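PDB 1ULZ: pyruvate carboxylase n-terminal domain from Aquifex aeolicus, which is the biotin carboxylase subunit of a pyruvate carboxylase and carries an ATP-grasp domain between N-terminal and C-terminal biotin carboxylase domains. Local coordinates for residues Ala386-Trp391 against Glu400-Ala405; Lys206-Gln211 against Ser243-Pro248. The protein carries 1 engineered substitution. One frame throughout, in Å; residues are numbered along the deposited sequence.

How the interactions relate
Followed from the N terminus, the chain first closes interaction 2, where residues 243-248 come back over strand 206-214 after the two intervening strands, 220-232 and 235-241. Interaction 1 closes later, within the biotin carboxylase C-terminal domain: helix 395-407 follows strand 384-392 after a short turn and folds back on it. The two loops lie in series and neither nests nor crosses. The centres of interactions 1 and 2 are about 20 Å apart, and the nearest atoms of interactions 1 and 2 about 11 Å apart. Both nevertheless rest on one antiparallel sheet, in which strands 220-232, 235-241 and 332-339 lie between 206-214 and 384-392, so the ATP-grasp and C-terminal parts share a framework.

Interaction 1 of 2, residues Ala386-Trp391 against Glu400-Ala405; sequences AKLITW and ERMRAA. Unlike the reference sequence in segment 400-405: Ala405 (reference Val).
With CG anti to the backbone N (chi1 -179°) and bends at chi2 and chi3, Arg401 runs alongside Thr390 and turns its guanidinium edge to Trp391 O; Met402, also anti at chi1 and bent further out, swings its sulfur and methyl over Leu388. The motif is a beta-alpha unit of the biotin carboxylase C-terminal domain: helix 395-407 folds back over strand 384-392, the two short axes 7.9 Å apart at 142°. Thr390 sits at the centre, its CA 5.7 Å from that of Met402. Its CB packs on Arg401 CG at 3.7 Å, the two side chains running antiparallel, while OG1 lies near Met402 CB and makes a weak hydrogen bond to Ala398 O. Met402 lies across Thr390. Its SD meets Leu388 CD2 at 3.6 Å, and the terminal CE methyl of Met402 lies near Leu388 O. The same Leu388 CD2 touches Ala405 CB at 3.8 Å; Ala405 differs from the reference sequence, which has Val here. Beyond the strand, Met402 also packs on Ile334 and Cys336 of strand 332-339 and on Met425 of helix 418-426, so the side chain lies between the sheet and helix 418-426. Arg401 NH2 forms a salt bridge with Glu23 of the second subunit, which ties this helix to the dimer interface and, with the two bonds to Trp391 O, is consistent with a fixed guanidinium orientation. The Trp391 indole is anchored by NE1 to Asn330 O. Side-on, Arg401 grips one carbonyl with two nitrogens: NH1 lies 2.9 Å from Trp391 O, in the carbonyl plane, and NE 3.2 Å from the same oxygen, tilted from that plane, with the oxygen lying in the guanidinium plane.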
# COMPACT_ATOMS: atom_id res chain seq x y z
N ALA A 386 -11.53 2.28 10.74
CA ALA A 386 -10.66 1.97 9.61
C ALA A 386 -10.35 0.48 9.52
O ALA A 386 -10.59 -0.27 10.45
CB ALA A 386 -9.36 2.76 9.72
N LYS A 387 -9.82 0.08 8.37
CA LYS A 387 -9.41 -1.30 8.15
C LYS A 387 -7.94 -1.24 7.79
O LYS A 387 -7.57 -0.72 6.74
CB LYS A 387 -10.19 -1.95 7.01
CG LYS A 387 -11.66 -2.16 7.31
CD LYS A 387 -12.34 -3.00 6.23
CE LYS A 387 -12.24 -2.35 4.86
NZ LYS A 387 -13.16 -3.00 3.88
N LEU A 388 -7.10 -1.76 8.69
CA LEU A 388 -5.65 -1.78 8.48
C LEU A 388 -5.24 -3.13 7.92
O LEU A 388 -5.50 -4.17 8.52
CB LEU A 388 -4.93 -1.51 9.80
CG LEU A 388 -3.41 -1.56 9.77
CD1 LEU A 388 -2.86 -0.48 8.83
CD2 LEU A 388 -2.88 -1.37 11.19
N ILE A 389 -4.58 -3.11 6.76
CA ILE A 389 -4.14 -4.34 6.11
C ILE A 389 -2.64 -4.30 5.82
O ILE A 389 -2.13 -3.31 5.29
CB ILE A 389 -4.88 -4.55 4.76
CG1 ILE A 389 -6.39 -4.47 4.97
CG2 ILE A 389 -4.50 -5.89 4.15
CD1 ILE A 389 -6.99 -3.17 4.54
N THR A 390 -1.93 -5.37 6.19
CA THR A 390 -0.49 -5.45 5.96
C THR A 390 -0.14 -6.70 5.16
O THR A 390 -0.73 -7.77 5.37
CB THR A 390 0.31 -5.48 7.29
OG1 THR A 390 -0.10 -6.60 8.08
CG2 THR A 390 0.11 -4.19 8.07
N TRP A 391 0.81 -6.56 4.25
CA TRP A 391 1.27 -7.69 3.43
C TRP A 391 2.76 -7.93 3.63
O TRP A 391 3.53 -6.99 3.82
CB TRP A 391 1.01 -7.41 1.94
CG TRP A 391 1.54 -8.50 1.06
CD1 TRP A 391 0.86 -9.62 0.65
CD2 TRP A 391 2.89 -8.66 0.60
NE1 TRP A 391 1.71 -10.45 -0.04
CE2 TRP A 391 2.96 -9.89 -0.08
CE3 TRP A 391 4.05 -7.87 0.70
CZ2 TRP A 391 4.14 -10.36 -0.65
CZ3 TRP A 391 5.21 -8.34 0.13
CH2 TRP A 391 5.25 -9.57 -0.54
N GLU A 400 4.52 -9.24 12.29
CA GLU A 400 5.35 -8.15 12.81
C GLU A 400 5.04 -6.83 12.11
O GLU A 400 5.09 -5.78 12.74
CB GLU A 400 6.83 -8.50 12.68
CG GLU A 400 7.25 -9.68 13.55
CD GLU A 400 6.85 -9.50 15.02
OE1 GLU A 400 6.36 -10.48 15.62
OE2 GLU A 400 7.03 -8.39 15.56
N ARG A 401 4.73 -6.88 10.82
CA ARG A 401 4.40 -5.65 10.10
C ARG A 401 3.11 -5.07 10.67
O ARG A 401 3.01 -3.86 10.88
CB ARG A 401 4.21 -5.90 8.60
CG ARG A 401 3.90 -4.63 7.81
CD ARG A 401 5.09 -4.21 6.94
NE ARG A 401 5.19 -5.04 5.75
CZ ARG A 401 6.29 -5.23 5.03
NH1 ARG A 401 6.22 -6.01 3.96
NH2 ARG A 401 7.44 -4.67 5.37
N MET A 402 2.12 -5.93 10.91
CA MET A 402 0.85 -5.48 11.46
C MET A 402 1.05 -4.84 12.83
O MET A 402 0.57 -3.74 13.08
CB MET A 402 -0.14 -6.65 11.57
CG MET A 402 -1.50 -6.26 12.13
SD MET A 402 -2.30 -4.94 11.18
CE MET A 402 -3.17 -5.86 9.95
N ARG A 403 1.75 -5.53 13.73
CA ARG A 403 1.99 -5.00 15.07
C ARG A 403 2.68 -3.64 15.03
O ARG A 403 2.33 -2.73 15.79
CB ARG A 403 2.81 -5.98 15.91
CG ARG A 403 3.06 -5.47 17.33
CD ARG A 403 3.47 -6.58 18.27
NE ARG A 403 4.81 -7.10 18.01
CZ ARG A 403 5.93 -6.54 18.45
NH1 ARG A 403 5.88 -5.43 19.19
NH2 ARG A 403 7.11 -7.09 18.18
N ALA A 404 3.67 -3.49 14.14
CA ALA A 404 4.41 -2.24 14.00
C ALA A 404 3.50 -1.12 13.49
O ALA A 404 3.62 0.02 13.90
CB ALA A 404 5.60 -2.43 13.05
N ALA A 405 2.59 -1.46 12.58
CA ALA A 405 1.65 -0.48 12.04
C ALA A 405 0.67 -0.07 13.15
O ALA A 405 0.42 1.11 13.36
CB ALA A 405 0.90 -1.08 10.86

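Interaction 2 of 2, residues Lys206-Gln211 against Ser243-Pro248; sequences KHIEYQ and SLILTP
Strand residues Lys206, Ile208 and Tyr210 meet the irregular segment 243-248, whose backbone comes closest at Ser243, 7.5 Å from Ile208 between CA atoms. The contact is apolar packing on one face of the large antiparallel sheet, at strand 206-214 in the ATP-grasp part. Ile208 and Ile245 meet end to end, their CD1 methyls a tight 3.5 Å apart. Ile245 gets there with CG1 between the backbone N and the carbonyl carbon (chi1 54°) and an extended chi2. Its CD1 also lies 3.5 Å from Lys206 CD, and its CG2 3.7 Å from Lys206 CE, the two side chains running antiparallel alongside each other. The aliphatic part of Lys206 thus lies against Ile245, while its NZ goes on to Phe435 O and a salt bridge with Asp227. Ile208 CD1 rests as well on Ser243 CB at 3.8 Å; Ser243 OG is hydrogen-bonded to Glu225. Leu246 CD1 approaches the Tyr210 ring obliquely and lies 3.5 Å from Tyr210 OH, the hydroxyl being hydrogen-bonded to Arg251 O. Strand 206-214 is flanked by 220-232 and 269-277, and the loop leads from strand 235-241 into helix 248-264, where Thr247 is the N-cap and Tyr210 packs on Tyr254 and Val258.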
# COMPACT_ATOMS: atom_id res chain seq x y z
N LYS A 206 -12.67 -23.54 12.29
CA LYS A 206 -12.04 -22.37 11.71
C LYS A 206 -13.06 -21.88 10.69
O LYS A 206 -13.82 -22.67 10.12
CB LYS A 206 -10.75 -22.73 10.98
CG LYS A 206 -9.48 -22.45 11.74
CD LYS A 206 -8.27 -22.86 10.90
CE LYS A 206 -6.95 -22.56 11.61
NZ LYS A 206 -6.79 -21.10 11.86
N HIS A 207 -13.10 -20.57 10.48
CA HIS A 207 -13.99 -19.99 9.49
C HIS A 207 -13.12 -19.77 8.26
O HIS A 207 -12.23 -18.91 8.27
CB HIS A 207 -14.53 -18.65 10.00
CG HIS A 207 -15.22 -17.83 8.95
ND1 HIS A 207 -16.58 -17.65 8.92
CD2 HIS A 207 -14.72 -17.15 7.89
CE1 HIS A 207 -16.90 -16.89 7.89
NE2 HIS A 207 -15.79 -16.57 7.24
N ILE A 208 -13.34 -20.57 7.22
CA ILE A 208 -12.57 -20.46 5.99
C ILE A 208 -13.55 -20.07 4.88
O ILE A 208 -14.59 -20.71 4.73
CB ILE A 208 -11.91 -21.81 5.60
CG1 ILE A 208 -10.98 -22.30 6.71
CG2 ILE A 208 -11.16 -21.65 4.28
CD1 ILE A 208 -9.71 -21.49 6.89
N GLU A 209 -13.23 -19.03 4.12
CA GLU A 209 -14.14 -18.59 3.07
C GLU A 209 -13.46 -18.33 1.74
O GLU A 209 -12.34 -17.80 1.68
CB GLU A 209 -14.89 -17.33 3.53
CG GLU A 209 -14.04 -16.08 3.64
CD GLU A 209 -14.81 -14.89 4.21
OE1 GLU A 209 -14.41 -13.74 3.92
OE2 GLU A 209 -15.80 -15.11 4.94
N TYR A 210 -14.14 -18.71 0.66
CA TYR A 210 -13.62 -18.53 -0.68
C TYR A 210 -14.18 -17.31 -1.40
O TYR A 210 -15.38 -17.03 -1.34
CB TYR A 210 -13.88 -19.78 -1.53
CG TYR A 210 -12.77 -20.81 -1.49
CD1 TYR A 210 -12.66 -21.71 -0.44
CD2 TYR A 210 -11.82 -20.85 -2.50
CE1 TYR A 210 -11.62 -22.63 -0.39
CE2 TYR A 210 -10.77 -21.75 -2.46
CZ TYR A 210 -10.68 -22.64 -1.41
OH TYR A 210 -9.63 -23.54 -1.38
N GLN A 211 -13.29 -16.60 -2.08
CA GLN A 211 -13.68 -15.43 -2.85
C GLN A 211 -14.03 -15.88 -4.27
O GLN A 211 -13.25 -16.56 -4.93
CB GLN A 211 -12.53 -14.42 -2.92
CG GLN A 211 -12.83 -13.19 -3.76
CD GLN A 211 -14.01 -12.39 -3.24
OE1 GLN A 211 -13.99 -11.90 -2.11
NE2 GLN A 211 -15.05 -12.26 -4.06
N SER A 243 -5.22 -18.87 3.79
CA SER A 243 -5.20 -19.50 5.12
C SER A 243 -3.91 -20.30 5.27
O SER A 243 -3.19 -20.52 4.29
CB SER A 243 -6.41 -20.43 5.31
OG SER A 243 -6.27 -21.63 4.57
N LEU A 244 -3.62 -20.73 6.49
CA LEU A 244 -2.41 -21.51 6.75
C LEU A 244 -2.69 -23.02 6.79
O LEU A 244 -1.76 -23.82 6.83
CB LEU A 244 -1.79 -21.08 8.08
CG LEU A 244 -1.38 -19.61 8.18
CD1 LEU A 244 -1.16 -19.24 9.64
CD2 LEU A 244 -0.13 -19.37 7.35
N ILE A 245 -3.96 -23.41 6.78
CA ILE A 245 -4.30 -24.83 6.83
C ILE A 245 -4.42 -25.54 5.48
O ILE A 245 -4.27 -26.75 5.40
CB ILE A 245 -5.60 -25.07 7.60
CG1 ILE A 245 -6.72 -24.21 7.01
CG2 ILE A 245 -5.41 -24.74 9.06
CD1 ILE A 245 -8.03 -24.40 7.73
N LEU A 246 -4.72 -24.79 4.42
CA LEU A 246 -4.85 -25.43 3.11
C LEU A 246 -3.54 -25.41 2.34
O LEU A 246 -2.82 -24.40 2.33
CB LEU A 246 -5.93 -24.74 2.26
CG LEU A 246 -7.35 -24.78 2.80
CD1 LEU A 246 -8.28 -24.04 1.86
CD2 LEU A 246 -7.80 -26.23 2.97
N THR A 247 -3.24 -26.54 1.71
CA THR A 247 -2.03 -26.65 0.90
C THR A 247 -2.46 -26.20 -0.50
O THR A 247 -3.66 -26.07 -0.76
CB THR A 247 -1.56 -28.11 0.81
OG1 THR A 247 -2.61 -28.92 0.25
CG2 THR A 247 -1.20 -28.64 2.19
N PRO A 248 -1.50 -25.94 -1.40
CA PRO A 248 -1.88 -25.50 -2.75
C PRO A 248 -2.83 -26.47 -3.46
O PRO A 248 -3.74 -26.03 -4.18
CB PRO A 248 -0.54 -25.36 -3.45
CG PRO A 248 0.38 -24.95 -2.33
CD PRO A 248 -0.05 -25.87 -1.20